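Local structure of alginate lyase A1-II' (Sphingomonas sp. A1, 2CWS) at residues A[96-104]-A[206-216]. The protein is a polysaccharide lyase of family 7 that depolymerises alginate, probably by cleaving its glycosidic bonds through beta-elimination. Numbering follows the deposited sequence.
Sequences KTVQLPSSG and VQDNTSTGGSA
At one end of the strands of the concanavalin-like beta-sandwich, two connections between its sheets meet: the type I turn Pro101-Gly104, which leads from strand 88-99 to strand 106-114, packs against the loop from Val206 to strand 215-228. Asp208 splits its carboxylate: OD1 crosses to the turn, while OD2 holds its own loop. OD1 accepts the backbone N of Ser103 at 2.8 Å, met on the anti side and 21° out of the carboxylate plane. OD2 closes an Asx turn by taking Thr210 N at 2.9 Å, nearly along the C-O bond, while its syn lone pair receives Thr210 OG1. With CG anti to the backbone N (chi1 -175°), the Asp208 carboxylate reaches in beside Pro101, whose CB lies 3.5 Å from OD1. An alanine here would probably leave Ser103 N without its acceptor across the contact and Thr210 N without the Asx turn that shapes the loop. The Pro101 ring also packs on Val206, CG meeting CG1 at 3.7 Å, and Ile106 and Thr55 add to its surroundings. Ser102 N bonds in plane to a lone pair of Gly213 O, whereas Ser103 OG approaches Gln207 O from above the carbonyl plane and also bonds Lys105 N. Water joins Leu100 O to Ser215 N, and a second molecule links Ser102 OG to Thr212 O. Beyond the classic bulge that Val98 and Gln99 form opposite Ile217, the extended Gln99 side chain sends NE2 to Ser215 O at 3.1 Å, a nearly straight bond (172°) arriving from above the carbonyl plane.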
loop_
_atom_site.group_PDB
_atom_site.type_symbol
_atom_site.label_atom_id
_atom_site.label_comp_id
_atom_site.label_asym_id
_atom_site.label_seq_id
_atom_site.Cartn_x
_atom_site.Cartn_y
_atom_site.Cartn_z
ATOM N N LYS A 96 -2.075 -10.671 6.307
ATOM C CA LYS A 96 -3.430 -10.841 6.789
ATOM C C LYS A 96 -3.866 -9.549 7.485
ATOM O O LYS A 96 -3.036 -8.766 7.916
ATOM C CB LYS A 96 -3.623 -12.006 7.788
ATOM C CG LYS A 96 -2.728 -11.899 9.033
ATOM C CD LYS A 96 -3.136 -12.837 10.151
ATOM C CE LYS A 96 -2.836 -14.245 9.722
ATOM N NZ LYS A 96 -3.412 -15.230 10.728
ATOM N N THR A 97 -5.186 -9.386 7.554
ATOM C CA THR A 97 -5.742 -8.292 8.374
ATOM C C THR A 97 -6.272 -8.937 9.620
ATOM O O THR A 97 -7.101 -9.855 9.578
ATOM C CB THR A 97 -6.783 -7.527 7.558
ATOM O OG1 THR A 97 -6.109 -6.812 6.509
ATOM C CG2 THR A 97 -7.486 -6.484 8.428
ATOM N N VAL A 98 -5.805 -8.427 10.764
ATOM C CA VAL A 98 -6.086 -9.018 12.074
ATOM C C VAL A 98 -7.277 -8.353 12.744
ATOM O O VAL A 98 -8.047 -9.046 13.421
ATOM C CB VAL A 98 -4.826 -8.872 12.967
ATOM C CG1 VAL A 98 -5.121 -9.260 14.425
ATOM C CG2 VAL A 98 -3.653 -9.685 12.385
ATOM N N GLN A 99 -7.383 -7.034 12.621
ATOM C CA GLN A 99 -8.399 -6.268 13.340
ATOM C C GLN A 99 -8.782 -5.084 12.443
ATOM O O GLN A 99 -7.900 -4.473 11.823
ATOM C CB GLN A 99 -7.833 -5.747 14.680
ATOM C CG GLN A 99 -8.842 -4.902 15.459
ATOM C CD GLN A 99 -8.180 -4.420 16.746
ATOM O OE1 GLN A 99 -7.814 -5.245 17.613
ATOM N NE2 GLN A 99 -8.060 -3.109 16.960
ATOM N N LEU A 100 -10.075 -4.810 12.402
ATOM C CA LEU A 100 -10.619 -3.716 11.608
ATOM C C LEU A 100 -11.134 -2.614 12.503
ATOM O O LEU A 100 -11.488 -2.853 13.671
ATOM C CB LEU A 100 -11.784 -4.279 10.762
ATOM C CG LEU A 100 -11.349 -5.117 9.569
ATOM C CD1 LEU A 100 -12.542 -5.906 9.023
ATOM C CD2 LEU A 100 -10.677 -4.258 8.503
ATOM N N PRO A 101 -11.256 -1.396 11.972
ATOM C CA PRO A 101 -11.974 -0.338 12.653
ATOM C C PRO A 101 -13.463 -0.588 12.554
ATOM O O PRO A 101 -13.911 -1.495 11.831
ATOM C CB PRO A 101 -11.579 0.930 11.879
ATOM C CG PRO A 101 -11.517 0.404 10.451
ATOM C CD PRO A 101 -10.897 -0.989 10.585
ATOM N N SER A 102 -14.284 0.249 13.207
ATOM C CA SER A 102 -15.718 0.086 13.143
ATOM C C SER A 102 -16.242 0.124 11.705
ATOM O O SER A 102 -17.251 -0.527 11.414
ATOM C CB SER A 102 -16.417 1.164 13.964
ATOM O OG SER A 102 -16.087 1.043 15.353
ATOM N N SER A 103 -15.592 0.878 10.821
ATOM C CA SER A 103 -16.134 0.962 9.451
ATOM C C SER A 103 -15.992 -0.358 8.700
ATOM O O SER A 103 -16.650 -0.552 7.683
ATOM C CB SER A 103 -15.387 2.019 8.639
ATOM O OG SER A 103 -14.084 1.487 8.273
ATOM N N GLY A 104 -15.112 -1.252 9.144
ATOM C CA GLY A 104 -14.956 -2.532 8.447
ATOM C C GLY A 104 -14.056 -2.445 7.243
ATOM O O GLY A 104 -14.036 -3.401 6.465
ATOM N N VAL A 206 -6.110 3.132 7.209
ATOM C CA VAL A 206 -7.383 2.801 7.862
ATOM C C VAL A 206 -8.527 3.651 7.327
ATOM O O VAL A 206 -8.497 4.863 7.482
ATOM C CB VAL A 206 -7.231 3.054 9.379
ATOM C CG1 VAL A 206 -8.504 2.595 10.111
ATOM C CG2 VAL A 206 -5.998 2.337 9.954
ATOM N N GLN A 207 -9.533 2.985 6.714
ATOM C CA GLN A 207 -10.628 3.766 6.114
ATOM C C GLN A 207 -11.747 4.000 7.119
ATOM O O GLN A 207 -12.893 3.622 6.968
ATOM C CB GLN A 207 -11.167 3.095 4.818
ATOM C CG GLN A 207 -10.008 2.773 3.840
ATOM C CD GLN A 207 -9.287 3.998 3.383
ATOM O OE1 GLN A 207 -9.798 4.880 2.679
ATOM N NE2 GLN A 207 -7.999 4.118 3.796
ATOM N N ASP A 208 -11.351 4.654 8.198
ATOM C CA ASP A 208 -12.232 5.078 9.306
ATOM C C ASP A 208 -11.458 6.160 10.031
ATOM O O ASP A 208 -10.346 5.913 10.473
ATOM C CB ASP A 208 -12.538 3.915 10.223
ATOM C CG ASP A 208 -13.534 4.182 11.329
ATOM O OD1 ASP A 208 -14.254 3.215 11.728
ATOM O OD2 ASP A 208 -13.604 5.344 11.768
ATOM N N ASN A 209 -12.032 7.368 10.103
ATOM C CA ASN A 209 -11.360 8.460 10.847
ATOM C C ASN A 209 -12.223 8.956 12.029
ATOM O O ASN A 209 -12.050 10.064 12.485
ATOM C CB ASN A 209 -10.992 9.639 9.954
ATOM C CG ASN A 209 -12.145 10.234 9.247
ATOM O OD1 ASN A 209 -11.885 11.129 8.376
ATOM N ND2 ASN A 209 -13.372 9.898 9.538
ATOM N N THR A 210 -13.203 8.126 12.409
ATOM C CA THR A 210 -14.199 8.567 13.362
ATOM C C THR A 210 -13.668 8.540 14.785
ATOM O O THR A 210 -12.701 7.833 15.167
ATOM C CB THR A 210 -15.453 7.690 13.288
ATOM O OG1 THR A 210 -15.131 6.360 13.734
ATOM C CG2 THR A 210 -16.071 7.627 11.869
ATOM N N SER A 211 -14.343 9.291 15.641
ATOM C CA SER A 211 -13.949 9.328 17.046
ATOM C C SER A 211 -13.903 7.989 17.745
ATOM O O SER A 211 -12.965 7.743 18.538
ATOM C CB SER A 211 -15.001 10.142 17.873
ATOM O OG SER A 211 -14.913 11.456 17.383
ATOM N N THR A 212 -14.892 7.088 17.544
ATOM C CA THR A 212 -14.928 5.857 18.334
ATOM C C THR A 212 -14.659 4.644 17.421
ATOM O O THR A 212 -14.900 3.522 17.865
ATOM C CB THR A 212 -16.239 5.635 19.047
ATOM O OG1 THR A 212 -17.265 5.386 18.061
ATOM C CG2 THR A 212 -16.638 6.879 19.844
ATOM N N GLY A 213 -14.103 4.896 16.212
ATOM C CA GLY A 213 -13.930 3.752 15.319
ATOM C C GLY A 213 -12.855 2.757 15.727
ATOM O O GLY A 213 -12.764 1.714 15.071
ATOM N N GLY A 214 -12.060 3.043 16.730
ATOM C CA GLY A 214 -11.124 2.058 17.233
ATOM C C GLY A 214 -9.803 2.063 16.483
ATOM O O GLY A 214 -9.148 3.135 16.416
ATOM N N SER A 215 -9.434 0.943 15.918
ATOM C CA SER A 215 -8.092 0.884 15.286
ATOM C C SER A 215 -8.023 -0.412 14.460
ATOM O O SER A 215 -8.838 -1.310 14.621
ATOM C CB SER A 215 -6.994 0.901 16.339
ATOM O OG SER A 215 -7.043 -0.252 17.196
ATOM N N ALA A 216 -7.008 -0.486 13.623
ATOM C CA ALA A 216 -6.809 -1.664 12.789
ATOM C C ALA A 216 -5.396 -2.217 12.956
ATOM O O ALA A 216 -4.460 -1.493 13.325
ATOM C CB ALA A 216 -7.024 -1.326 11.310
HETATM O O HOH W 1 -11.236 -1.501 16.271
HETATM O O HOH W 2 -17.588 2.397 17.480
#